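Local structure of alpha-L-rhamnosidase (Streptomyces avermitilis, 3W5M) at residues L328-L333 with A373-P378; K121-P126 with N303-E308; A398-L403 with I415-D420; R336-D341 with Y359-S364; W421-G426 with L459-A464. The protein hydrolyses terminal non-reducing alpha-L-rhamnose residues from alpha-L-rhamnosides such as citrus flavonoids and gum arabic, and carries a calcium-dependent module that binds L-rhamnose. All coordinates share one frame; numbering follows the deposited sequence.

Interaction 1 (L328-L333 with A373-P378); sequences LYEAHL and AAYVAP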
# COMPACT_ATOMS: atom_id res chain seq x y z
N LEU A 328 -12.43 8.27 2.63
CA LEU A 328 -11.20 9.03 2.81
C LEU A 328 -11.65 10.46 3.09
O LEU A 328 -12.73 10.84 2.67
CB LEU A 328 -10.36 9.07 1.51
CG LEU A 328 -9.95 7.74 0.85
CD1 LEU A 328 -9.32 8.07 -0.50
CD2 LEU A 328 -8.97 6.99 1.72
N TYR A 329 -10.79 11.22 3.76
CA TYR A 329 -11.13 12.61 4.07
C TYR A 329 -9.87 13.48 4.01
O TYR A 329 -8.72 12.98 4.12
CB TYR A 329 -11.81 12.75 5.44
CG TYR A 329 -10.85 12.58 6.58
CD1 TYR A 329 -10.42 11.29 6.99
CD2 TYR A 329 -10.31 13.68 7.22
CE1 TYR A 329 -9.50 11.13 7.99
CE2 TYR A 329 -9.37 13.52 8.24
CZ TYR A 329 -8.98 12.24 8.62
OH TYR A 329 -8.06 12.07 9.63
N GLU A 330 -10.11 14.78 3.88
CA GLU A 330 -9.07 15.79 4.09
C GLU A 330 -9.79 16.92 4.78
O GLU A 330 -10.80 17.38 4.26
CB GLU A 330 -8.54 16.30 2.77
CG GLU A 330 -7.37 17.24 2.92
CD GLU A 330 -6.93 17.76 1.55
OE1 GLU A 330 -7.50 18.76 1.07
OE2 GLU A 330 -6.04 17.13 0.96
N ALA A 331 -9.28 17.33 5.93
CA ALA A 331 -9.93 18.33 6.74
C ALA A 331 -9.22 19.65 6.60
O ALA A 331 -8.00 19.71 6.37
CB ALA A 331 -9.94 17.91 8.20
N HIS A 332 -10.00 20.70 6.81
CA HIS A 332 -9.57 22.09 6.72
C HIS A 332 -10.17 22.85 7.90
O HIS A 332 -11.29 22.57 8.33
CB HIS A 332 -10.11 22.69 5.42
CG HIS A 332 -9.43 22.15 4.20
ND1 HIS A 332 -9.69 20.89 3.70
CD2 HIS A 332 -8.45 22.68 3.42
CE1 HIS A 332 -8.90 20.67 2.66
NE2 HIS A 332 -8.14 21.74 2.47
N LEU A 333 -9.41 23.81 8.43
CA LEU A 333 -9.89 24.61 9.56
C LEU A 333 -9.46 26.08 9.29
O LEU A 333 -8.26 26.36 9.14
CB LEU A 333 -9.29 24.08 10.86
CG LEU A 333 -9.59 24.84 12.15
CD1 LEU A 333 -11.07 24.76 12.50
CD2 LEU A 333 -8.76 24.31 13.30
N ALA A 373 -14.10 22.05 8.04
CA ALA A 373 -14.59 21.62 6.75
C ALA A 373 -13.86 20.35 6.34
O ALA A 373 -12.75 20.13 6.79
CB ALA A 373 -14.33 22.68 5.73
N ALA A 374 -14.48 19.54 5.48
CA ALA A 374 -13.76 18.34 4.98
C ALA A 374 -14.25 17.92 3.61
O ALA A 374 -15.42 18.09 3.30
CB ALA A 374 -13.87 17.17 5.98
N TYR A 375 -13.34 17.37 2.79
CA TYR A 375 -13.71 16.57 1.64
C TYR A 375 -13.87 15.16 2.16
O TYR A 375 -13.10 14.74 3.01
CB TYR A 375 -12.60 16.53 0.61
CG TYR A 375 -12.53 17.80 -0.21
CD1 TYR A 375 -13.50 18.08 -1.17
CD2 TYR A 375 -11.47 18.68 -0.06
CE1 TYR A 375 -13.45 19.24 -1.93
CE2 TYR A 375 -11.40 19.86 -0.82
CZ TYR A 375 -12.41 20.12 -1.75
OH TYR A 375 -12.41 21.28 -2.53
N VAL A 376 -14.88 14.47 1.64
CA VAL A 376 -15.15 13.06 2.01
C VAL A 376 -15.34 12.22 0.74
O VAL A 376 -16.27 12.47 -0.02
CB VAL A 376 -16.42 12.95 2.87
CG1 VAL A 376 -16.60 11.47 3.29
CG2 VAL A 376 -16.32 13.86 4.06
N ALA A 377 -14.47 11.22 0.52
CA ALA A 377 -14.45 10.45 -0.74
C ALA A 377 -14.64 8.95 -0.50
O ALA A 377 -14.47 8.51 0.61
CB ALA A 377 -13.08 10.63 -1.44
N PRO A 378 -14.94 8.18 -1.56
CA PRO A 378 -15.17 6.71 -1.41
C PRO A 378 -14.00 5.85 -0.93
O PRO A 378 -14.23 4.95 -0.11
CB PRO A 378 -15.61 6.27 -2.82
CG PRO A 378 -16.09 7.55 -3.48
CD PRO A 378 -15.18 8.61 -2.95
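Leu328 and Ala377 face each other as an antiparallel hydrogen-bonded pair, joined by Leu328 N to Ala377 O at 2.9 Å and by Ala377 N to Leu328 O at 2.8 Å. Their strands, 328-333 and 368-377, are neighbours in an antiparallel sheet of the beta-sandwich and form a five-pair ladder. The CB atoms of Leu328 and Ala377 meet 4.3 Å apart, the alanine being small enough to sit beside the branched leucine. Two residues along, Tyr375 repeats the pairing with Glu330. Its CG lies anti to its carbonyl carbon (chi1 -78°), which lays the ring alongside the extended glutamate: Tyr375 CD2 comes 4.1 Å from Glu330 OE1, which stands at the edge of the ring. The carboxylate plane is turned 77° from the ring. Neither polar end relies on the other, since Glu330 OE1 makes a salt bridge with Arg564 and Tyr375 OH bonds to Gln304. At the far end His332 N donates to Ala373 O at 2.8 Å, and the imidazole shares the face lined by Glu330 and Tyr375. The backbone bonds satisfy the inward peptide groups, while the buried side chains divide the labour: leucine and alanines fill space, glutamate and tyrosine carry polar ends to partners elsewhere.

Interaction 2 (K121-P126 with N303-E308); sequences KWISAP and NQLRHE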
# COMPACT_ATOMS: atom_id res chain seq x y z
N LYS A 121 -20.77 12.29 15.84
CA LYS A 121 -21.63 11.38 15.06
C LYS A 121 -21.11 11.20 13.64
O LYS A 121 -20.58 12.15 13.02
CB LYS A 121 -23.06 11.92 14.95
CG LYS A 121 -23.67 12.51 16.22
CD LYS A 121 -23.92 11.49 17.30
CE LYS A 121 -24.94 12.04 18.29
NZ LYS A 121 -24.72 11.51 19.66
N TRP A 122 -21.29 9.99 13.11
CA TRP A 122 -20.96 9.74 11.71
C TRP A 122 -21.90 10.52 10.82
O TRP A 122 -23.12 10.42 10.95
CB TRP A 122 -21.07 8.26 11.41
CG TRP A 122 -20.02 7.45 12.05
CD1 TRP A 122 -20.11 6.74 13.25
CD2 TRP A 122 -18.70 7.23 11.56
NE1 TRP A 122 -18.92 6.10 13.51
CE2 TRP A 122 -18.05 6.37 12.48
CE3 TRP A 122 -18.01 7.68 10.42
CZ2 TRP A 122 -16.73 5.96 12.30
CZ3 TRP A 122 -16.68 7.27 10.25
CH2 TRP A 122 -16.06 6.42 11.19
N ILE A 123 -21.34 11.27 9.87
CA ILE A 123 -22.17 11.99 8.92
C ILE A 123 -21.75 11.75 7.47
O ILE A 123 -20.56 11.51 7.18
CB ILE A 123 -22.20 13.51 9.18
CG1 ILE A 123 -20.79 14.12 9.07
CG2 ILE A 123 -22.90 13.84 10.50
CD1 ILE A 123 -20.78 15.63 9.18
N SER A 124 -22.72 11.89 6.57
CA SER A 124 -22.53 11.70 5.12
C SER A 124 -23.20 12.86 4.39
O SER A 124 -24.13 13.46 4.93
CB SER A 124 -23.24 10.43 4.67
OG SER A 124 -22.52 9.26 4.97
N ALA A 125 -22.76 13.15 3.16
CA ALA A 125 -23.53 14.04 2.29
C ALA A 125 -24.87 13.37 1.95
O ALA A 125 -24.94 12.13 1.94
CB ALA A 125 -22.75 14.34 1.02
N PRO A 126 -25.94 14.16 1.71
CA PRO A 126 -27.26 13.58 1.43
C PRO A 126 -27.34 12.91 0.06
O PRO A 126 -26.42 13.07 -0.77
CB PRO A 126 -28.18 14.80 1.53
CG PRO A 126 -27.32 15.92 1.05
CD PRO A 126 -25.98 15.64 1.67
N ASN A 303 -17.44 14.78 -1.86
CA ASN A 303 -18.24 15.97 -1.50
C ASN A 303 -17.62 16.86 -0.45
O ASN A 303 -16.75 16.44 0.29
CB ASN A 303 -19.64 15.55 -1.05
CG ASN A 303 -20.48 14.98 -2.19
OD1 ASN A 303 -20.82 15.67 -3.14
ND2 ASN A 303 -20.80 13.70 -2.11
N GLN A 304 -18.07 18.11 -0.39
CA GLN A 304 -17.66 19.04 0.64
C GLN A 304 -18.64 19.09 1.82
O GLN A 304 -19.84 19.18 1.61
CB GLN A 304 -17.54 20.43 0.03
CG GLN A 304 -16.47 20.50 -1.07
CD GLN A 304 -16.38 21.88 -1.71
OE1 GLN A 304 -17.34 22.68 -1.67
NE2 GLN A 304 -15.25 22.14 -2.36
N LEU A 305 -18.11 19.01 3.03
CA LEU A 305 -18.93 19.10 4.26
C LEU A 305 -18.35 20.20 5.13
O LEU A 305 -17.14 20.38 5.20
CB LEU A 305 -18.94 17.75 4.99
CG LEU A 305 -19.81 16.62 4.43
CD1 LEU A 305 -19.38 16.09 3.08
CD2 LEU A 305 -19.72 15.47 5.43
N ARG A 306 -19.21 20.99 5.79
CA ARG A 306 -18.67 22.09 6.59
C ARG A 306 -19.59 22.46 7.72
O ARG A 306 -20.79 22.18 7.67
CB ARG A 306 -18.43 23.37 5.75
CG ARG A 306 -19.72 24.04 5.30
CD ARG A 306 -19.44 25.23 4.36
NE ARG A 306 -18.43 26.16 4.87
CZ ARG A 306 -18.67 27.22 5.64
NH1 ARG A 306 -19.90 27.48 6.07
NH2 ARG A 306 -17.66 28.01 6.01
N HIS A 307 -19.00 23.14 8.69
CA HIS A 307 -19.69 23.63 9.86
C HIS A 307 -19.01 24.89 10.38
O HIS A 307 -17.80 24.88 10.67
CB HIS A 307 -19.64 22.55 10.93
CG HIS A 307 -20.26 22.95 12.23
ND1 HIS A 307 -21.57 23.38 12.34
CD2 HIS A 307 -19.76 22.95 13.49
CE1 HIS A 307 -21.85 23.63 13.60
NE2 HIS A 307 -20.76 23.39 14.32
N GLU A 308 -19.78 25.98 10.53
CA GLU A 308 -19.29 27.17 11.26
C GLU A 308 -19.73 27.17 12.71
O GLU A 308 -20.80 26.63 13.05
CB GLU A 308 -19.70 28.48 10.57
CG GLU A 308 -18.94 28.68 9.26
CD GLU A 308 -19.18 30.05 8.61
OE1 GLU A 308 -19.23 31.07 9.35
OE2 GLU A 308 -19.30 30.09 7.36
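The amide of Asn303 is the flat group that touches across this contact: Ala125 CB stands above its plane, 3.7 Å from Asn303 ND2 and 3.9 Å from Asn303 CB. ND2 is hydrogen-bonded to Leu129 O, so the methyl meets an amide already held. A second flat group, the guanidinium of Arg306, has Glu308 OE2 at its edge and in its plane. Arg306 NH1 and NH2 both grip that one oxygen, each at 3.0 Å, in a salt bridge on the side turned away from 121-126, and NH1 also pairs with Asp455. The apolar centre is Leu305. Ile123, its CG1 set between its own N and carbonyl carbon (chi1 61°), brings CD1 to 3.9 Å from Leu305 CD2, the two branches running in opposite senses, while Leu305 CD1 lies 4.3 Å from Ala125 CB. Branched aliphatics suit a buried place where no hydrogen bond crosses. Strands 123-124 and 303-311 belong to one antiparallel sheet but are not neighbours in it, as 459-463 and 422-424 run between them. Side chains of non-adjacent strands meeting over one face are consistent with a strongly curved sheet, as in a jelly-roll beta-sandwich.

Interaction 3 (A398-L403 with I415-D420); sequences ALLAQL and ITSGPD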
# COMPACT_ATOMS: atom_id res chain seq x y z
N ALA A 398 -18.57 8.24 4.86
CA ALA A 398 -18.95 8.94 6.06
C ALA A 398 -17.74 9.50 6.80
O ALA A 398 -16.66 8.94 6.74
CB ALA A 398 -19.77 8.00 6.97
N LEU A 399 -17.97 10.61 7.50
CA LEU A 399 -16.96 11.34 8.28
C LEU A 399 -17.26 11.30 9.78
O LEU A 399 -18.42 11.45 10.19
CB LEU A 399 -16.94 12.82 7.83
CG LEU A 399 -16.00 13.75 8.60
CD1 LEU A 399 -14.53 13.50 8.31
CD2 LEU A 399 -16.36 15.22 8.33
N LEU A 400 -16.22 11.17 10.59
CA LEU A 400 -16.33 11.35 12.04
C LEU A 400 -15.27 12.37 12.46
O LEU A 400 -14.07 12.20 12.17
CB LEU A 400 -16.13 10.01 12.77
CG LEU A 400 -16.40 10.00 14.28
CD1 LEU A 400 -17.90 10.08 14.51
CD2 LEU A 400 -15.84 8.74 14.90
N ALA A 401 -15.69 13.47 13.08
CA ALA A 401 -14.70 14.49 13.47
C ALA A 401 -15.03 15.11 14.83
O ALA A 401 -16.20 15.38 15.12
CB ALA A 401 -14.62 15.58 12.40
N GLN A 402 -14.00 15.30 15.64
CA GLN A 402 -14.15 15.89 17.00
C GLN A 402 -13.01 16.85 17.27
O GLN A 402 -11.87 16.44 17.36
CB GLN A 402 -14.12 14.78 18.04
CG GLN A 402 -14.34 15.21 19.50
CD GLN A 402 -14.86 14.02 20.32
OE1 GLN A 402 -15.87 13.41 19.95
NE2 GLN A 402 -14.19 13.70 21.42
N LEU A 403 -13.35 18.13 17.36
CA LEU A 403 -12.39 19.17 17.65
C LEU A 403 -12.54 19.58 19.10
O LEU A 403 -13.65 19.91 19.56
CB LEU A 403 -12.64 20.38 16.73
CG LEU A 403 -11.86 21.65 17.05
CD1 LEU A 403 -10.39 21.50 16.68
CD2 LEU A 403 -12.51 22.83 16.31
N ILE A 415 -16.41 20.65 19.44
CA ILE A 415 -17.19 20.83 18.22
C ILE A 415 -17.13 19.48 17.51
O ILE A 415 -16.06 18.90 17.40
CB ILE A 415 -16.58 21.96 17.33
CG1 ILE A 415 -16.45 23.29 18.11
CG2 ILE A 415 -17.36 22.11 16.03
CD1 ILE A 415 -17.78 23.87 18.58
N THR A 416 -18.27 18.96 17.09
CA THR A 416 -18.27 17.65 16.44
C THR A 416 -19.07 17.62 15.15
O THR A 416 -19.96 18.44 14.92
CB THR A 416 -18.85 16.54 17.37
OG1 THR A 416 -20.19 16.89 17.70
CG2 THR A 416 -18.04 16.38 18.65
N SER A 417 -18.74 16.62 14.33
CA SER A 417 -19.58 16.19 13.24
C SER A 417 -20.94 15.78 13.80
O SER A 417 -21.03 15.10 14.85
CB SER A 417 -18.93 15.02 12.50
OG SER A 417 -18.61 13.94 13.36
N GLY A 418 -21.97 16.18 13.07
CA GLY A 418 -23.36 15.97 13.45
C GLY A 418 -24.35 16.67 12.52
O GLY A 418 -23.96 17.22 11.48
N PRO A 419 -25.64 16.65 12.89
CA PRO A 419 -26.74 16.98 11.97
C PRO A 419 -26.74 18.42 11.48
O PRO A 419 -27.36 18.70 10.45
CB PRO A 419 -28.00 16.70 12.81
CG PRO A 419 -27.54 15.71 13.86
CD PRO A 419 -26.16 16.20 14.20
N ASP A 420 -26.06 19.32 12.19
CA ASP A 420 -26.06 20.73 11.81
C ASP A 420 -25.07 21.06 10.65
O ASP A 420 -25.07 22.18 10.12
CB ASP A 420 -25.87 21.63 13.03
CG ASP A 420 -24.74 21.16 14.00
OD1 ASP A 420 -24.23 19.99 13.92
OD2 ASP A 420 -24.38 21.98 14.88
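Ser417 OG is gripped from two sides of the fold: Ala401 N donates to it at 3.0 Å, almost straight at 170°, and the hydroxyl is also bonded to Lys121 O. The first torsion (chi1 55°) tucks OG between the serine's own N and carbonyl carbon, bringing it back to the facing strand. Ser417 N completes the link by donating to Ala401 O at 2.9 Å. A small hydroxyl side chain suits this place because, just where the regular strand ends, it stands in for a backbone acceptor. Earlier in the pairing, Leu403 and Ile415 form a hydrogen-bonded pair, with Leu403 N 2.8 Å from Ile415 O and Ile415 N 2.9 Å from Leu403 O. Their CB atoms lie 4.3 Å apart, and both residues pack on Phe309. On the opposite face Thr416 CG2 rests 4.0 Å from Gln402 CG, the two side chains running side by side. The amide end of Gln402 is occupied elsewhere: NE2 bonds to Glu404 and Gln117 O, and OE1 to the backbone of Ser119 and Ala120. Strands 398-407 and 412-416 thus make an antiparallel beta hairpin, with 412-416 outermost in its sheet of the sandwich.

Interaction 4 (R336-D341 with Y359-S364); sequences RRVGRD and YDVTSS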
# COMPACT_ATOMS: atom_id res chain seq x y z
N ARG A 336 -7.15 26.76 6.16
CA ARG A 336 -5.86 26.11 6.15
C ARG A 336 -6.09 24.60 6.26
O ARG A 336 -6.82 24.14 7.14
CB ARG A 336 -5.02 26.61 7.34
CG ARG A 336 -3.69 25.91 7.52
CD ARG A 336 -2.74 26.72 8.40
NE ARG A 336 -1.68 25.89 8.98
CZ ARG A 336 -0.47 25.71 8.44
NH1 ARG A 336 -0.14 26.30 7.29
NH2 ARG A 336 0.41 24.93 9.04
N ARG A 337 -5.49 23.84 5.35
CA ARG A 337 -5.56 22.38 5.40
C ARG A 337 -4.97 21.86 6.70
O ARG A 337 -3.97 22.38 7.18
CB ARG A 337 -4.75 21.86 4.22
CG ARG A 337 -5.11 20.48 3.74
CD ARG A 337 -4.13 19.51 4.31
NE ARG A 337 -3.60 18.63 3.28
CZ ARG A 337 -3.35 17.35 3.48
NH1 ARG A 337 -3.60 16.79 4.67
NH2 ARG A 337 -2.85 16.62 2.49
N VAL A 338 -5.58 20.82 7.29
CA VAL A 338 -5.11 20.31 8.56
C VAL A 338 -4.16 19.13 8.25
O VAL A 338 -4.56 18.17 7.55
CB VAL A 338 -6.28 19.79 9.43
CG1 VAL A 338 -5.77 19.13 10.70
CG2 VAL A 338 -7.27 20.91 9.76
N GLY A 339 -2.94 19.22 8.76
CA GLY A 339 -1.93 18.17 8.60
C GLY A 339 -1.35 18.01 7.22
O GLY A 339 -1.47 18.88 6.35
N ARG A 340 -0.65 16.90 7.01
CA ARG A 340 0.01 16.63 5.75
C ARG A 340 -0.19 15.17 5.33
O ARG A 340 0.63 14.60 4.60
CB ARG A 340 1.50 16.98 5.86
CG ARG A 340 2.21 16.38 7.07
CD ARG A 340 3.59 17.01 7.24
NE ARG A 340 4.51 16.23 8.07
CZ ARG A 340 5.48 15.48 7.57
NH1 ARG A 340 5.65 15.40 6.26
NH2 ARG A 340 6.29 14.82 8.38
N ASP A 341 -1.28 14.57 5.79
CA ASP A 341 -1.52 13.15 5.48
C ASP A 341 -2.21 13.09 4.13
O ASP A 341 -2.90 14.02 3.75
CB ASP A 341 -2.41 12.46 6.52
CG ASP A 341 -1.76 12.34 7.91
OD1 ASP A 341 -0.54 12.63 8.10
OD2 ASP A 341 -2.49 11.87 8.82
N TYR A 359 -4.50 15.55 15.19
CA TYR A 359 -3.78 16.72 14.68
C TYR A 359 -3.73 17.81 15.71
O TYR A 359 -4.71 18.05 16.41
CB TYR A 359 -4.43 17.26 13.39
CG TYR A 359 -4.63 16.23 12.31
CD1 TYR A 359 -3.58 15.88 11.44
CD2 TYR A 359 -5.89 15.60 12.14
CE1 TYR A 359 -3.76 14.93 10.43
CE2 TYR A 359 -6.06 14.64 11.12
CZ TYR A 359 -4.99 14.32 10.28
OH TYR A 359 -5.16 13.37 9.27
N ASP A 360 -2.57 18.47 15.80
CA ASP A 360 -2.40 19.64 16.65
C ASP A 360 -2.86 20.86 15.86
O ASP A 360 -2.22 21.25 14.86
CB ASP A 360 -0.92 19.78 17.01
CG ASP A 360 -0.62 21.01 17.88
OD1 ASP A 360 -1.40 22.00 17.86
OD2 ASP A 360 0.40 20.97 18.59
N VAL A 361 -3.94 21.50 16.31
CA VAL A 361 -4.47 22.65 15.60
C VAL A 361 -4.55 23.90 16.48
O VAL A 361 -5.32 24.80 16.21
CB VAL A 361 -5.82 22.36 14.90
CG1 VAL A 361 -5.65 21.28 13.83
CG2 VAL A 361 -6.91 22.02 15.93
N THR A 362 -3.73 23.93 17.52
CA THR A 362 -3.72 25.04 18.48
C THR A 362 -3.65 26.40 17.77
O THR A 362 -4.39 27.32 18.12
CB THR A 362 -2.56 24.88 19.48
OG1 THR A 362 -2.72 23.65 20.18
CG2 THR A 362 -2.57 26.02 20.54
N SER A 363 -2.78 26.51 16.77
CA SER A 363 -2.53 27.84 16.17
C SER A 363 -3.50 28.19 15.05
O SER A 363 -3.47 29.32 14.52
CB SER A 363 -1.07 27.97 15.72
OG SER A 363 -0.80 27.04 14.69
N SER A 364 -4.39 27.26 14.72
CA SER A 364 -5.41 27.44 13.71
C SER A 364 -6.75 27.91 14.25
O SER A 364 -7.53 28.48 13.51
CB SER A 364 -5.61 26.15 12.92
OG SER A 364 -5.00 26.22 11.65
O HOH W 1 -5.76 24.41 9.91
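Tyr359 reaches from inner strand 353-360 of one sheet of the beta-sandwich to the loop after edge strand 336-337 of the other. Its CG lies anti to its carbonyl carbon (chi1 -53°), directing the ring past Val338 to Asp341. At the root, Tyr359 CB lies 3.5 Å from Val338 CG1, and the same methyl is 3.5 Å from Tyr359 CG. Val338 CG1 also touches Val361 CG1 at 3.8 Å, filling the angle between Tyr359 and Val361, a buried place that suits a compact apolar side chain. Farther out, Tyr359 CD1 passes Gly339 CA at 4.0 Å; a CB there would collide with Tyr359 CE1, and the positive phi (71°) also suits glycine. At the tip, Tyr359 OH and Asp341 OD2 are hydrogen-bonded at 3.1 Å, with the carboxylate plane turned 53° from the ring. That hydroxyl also bonds to Tyr329 OH, and Asp341 OD1 makes a salt bridge with Arg481. A phenylalanine in place of Tyr359 would probably leave Asp341 OD2 and the Tyr329 hydroxyl without this shared partner. Next in the chain, Asp360 OD1 accepts from Thr362 N, an Asx turn at the strand's end. Farther on, a water stands 2.6 Å from Ser364 OG and donates to Arg336 O at 3.0 Å.

Interaction 5 (W421-G426 with L459-A464); sequences WRAASG and LAVRGA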
# COMPACT_ATOMS: atom_id res chain seq x y z
N TRP A 421 -24.23 20.10 10.25
CA TRP A 421 -23.28 20.34 9.14
C TRP A 421 -24.00 20.44 7.79
O TRP A 421 -25.11 19.92 7.60
CB TRP A 421 -22.23 19.18 9.08
CG TRP A 421 -21.17 19.25 10.17
CD1 TRP A 421 -21.38 19.39 11.54
CD2 TRP A 421 -19.76 19.13 10.00
NE1 TRP A 421 -20.19 19.39 12.21
CE2 TRP A 421 -19.17 19.23 11.28
CE3 TRP A 421 -18.92 18.96 8.87
CZ2 TRP A 421 -17.79 19.16 11.48
CZ3 TRP A 421 -17.55 18.87 9.08
CH2 TRP A 421 -17.00 18.98 10.36
N ARG A 422 -23.37 21.11 6.82
CA ARG A 422 -23.97 21.30 5.51
C ARG A 422 -23.01 20.78 4.43
O ARG A 422 -21.83 20.72 4.66
CB ARG A 422 -24.32 22.78 5.33
CG ARG A 422 -25.44 23.16 6.31
CD ARG A 422 -25.85 24.61 6.26
NE ARG A 422 -26.60 24.97 5.06
CZ ARG A 422 -27.83 24.56 4.75
NH1 ARG A 422 -28.49 23.71 5.54
NH2 ARG A 422 -28.39 25.00 3.64
N ALA A 423 -23.57 20.40 3.29
CA ALA A 423 -22.86 19.71 2.22
C ALA A 423 -23.15 20.28 0.85
O ALA A 423 -24.25 20.82 0.59
CB ALA A 423 -23.17 18.21 2.26
N ALA A 424 -22.16 20.17 -0.05
CA ALA A 424 -22.29 20.58 -1.45
C ALA A 424 -21.38 19.69 -2.28
O ALA A 424 -20.41 19.13 -1.75
CB ALA A 424 -21.89 22.02 -1.63
N SER A 425 -21.66 19.61 -3.59
CA SER A 425 -20.85 18.78 -4.49
C SER A 425 -19.42 19.31 -4.65
O SER A 425 -18.47 18.53 -4.59
CB SER A 425 -21.56 18.61 -5.85
OG SER A 425 -22.00 19.86 -6.32
N GLY A 426 -19.25 20.62 -4.82
CA GLY A 426 -17.90 21.17 -5.01
C GLY A 426 -17.25 20.67 -6.31
O GLY A 426 -17.93 20.16 -7.16
N LEU A 459 -26.73 21.62 1.36
CA LEU A 459 -27.79 20.74 1.87
C LEU A 459 -27.46 20.20 3.25
O LEU A 459 -26.29 20.01 3.56
CB LEU A 459 -28.02 19.57 0.90
CG LEU A 459 -28.35 19.96 -0.55
CD1 LEU A 459 -28.32 18.73 -1.45
CD2 LEU A 459 -29.70 20.68 -0.60
N ALA A 460 -28.49 19.95 4.08
CA ALA A 460 -28.25 19.30 5.37
C ALA A 460 -27.58 17.94 5.13
O ALA A 460 -27.96 17.21 4.20
CB ALA A 460 -29.56 19.10 6.14
N VAL A 461 -26.57 17.63 5.94
CA VAL A 461 -25.98 16.28 5.96
C VAL A 461 -26.97 15.27 6.50
O VAL A 461 -28.00 15.64 7.06
CB VAL A 461 -24.69 16.23 6.81
CG1 VAL A 461 -23.61 17.10 6.19
CG2 VAL A 461 -24.96 16.62 8.26
N ARG A 462 -26.69 13.99 6.34
CA ARG A 462 -27.53 12.97 6.95
C ARG A 462 -26.66 12.18 7.92
O ARG A 462 -25.41 12.24 7.84
CB ARG A 462 -28.14 12.06 5.89
CG ARG A 462 -27.12 11.46 4.94
CD ARG A 462 -27.75 10.62 3.84
NE ARG A 462 -28.19 9.33 4.35
CZ ARG A 462 -28.55 8.32 3.57
NH1 ARG A 462 -28.49 8.44 2.24
NH2 ARG A 462 -28.95 7.17 4.13
N GLY A 463 -27.28 11.49 8.86
CA GLY A 463 -26.56 10.51 9.64
C GLY A 463 -26.24 9.42 8.65
O GLY A 463 -27.05 9.11 7.77
N ALA A 464 -25.05 8.86 8.78
CA ALA A 464 -24.60 7.77 7.94
C ALA A 464 -25.36 6.49 8.28
O ALA A 464 -25.74 6.28 9.43
CB ALA A 464 -23.12 7.56 8.18
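This is an antiparallel strand pairing, partly buried, in the long sheet of the beta-sandwich, where the short strand 422-424 lies next to 459-463. Ala423 and Leu459 form its hydrogen-bonded pair: Leu459 N donates to Ala423 O at 2.7 Å and 171°, and Ala423 N to Leu459 O at 2.8 Å. A third bond, from Val461 N to Trp421 O at 3.2 Å, extends the pairing past the strand end. Val461 is also the chief apolar contact. Its CG1 sits 3.8 Å from Trp421 CB and 4.1 Å from Ala423 CB, while CG2 lies 3.4 Å from Trp421 O, and both branches of the fork bear on that carbonyl oxygen. A glycine here would probably open a gap beside Trp421 CB and Ala423 CB and remove the apolar cover of that peptide. The indole extends elsewhere, its NE1 bonded to Thr416 O and its ring stacked on His307. Arg422 behaves differently: bent at chi3 (72°), it folds back until Leu459 C lies 4.3 Å above the plane of the Arg422 guanidinium, off toward its rim, and its NE is held by Asp455 O. A long, flexible side chain suits this more open border. On one side strand 303-311 bonds to 422-424, on the other 123-124 bonds to 459-463, and Leu129 of helix 127-130 rests on both Ala423 and Leu459.

Overall arrangement
Interactions 1, 2 and 5 all lie in one antiparallel sheet: the two strands of interaction 5 lie between those of interaction 2 in the sheet order, and strand 303-311 borders the 368-377 strand of interaction 1. Interaction 3 belongs to the facing sheet: Leu399 packs against Tyr329, Ala374 and Val376, while its backbone bonds to Ile123. Interaction 4 draws on both sheets and is nested within the chain loop closed by interaction 1. Chemistry follows place. Interaction 1 is fully buried and ladder-like, interaction 2 is buried yet purely side-chain, interaction 3 has a serine at its ladder's end, and of the partly buried pair interaction 4 admits a bridging water and a glycine, interaction 5 a partly exposed arginine lying over backbone.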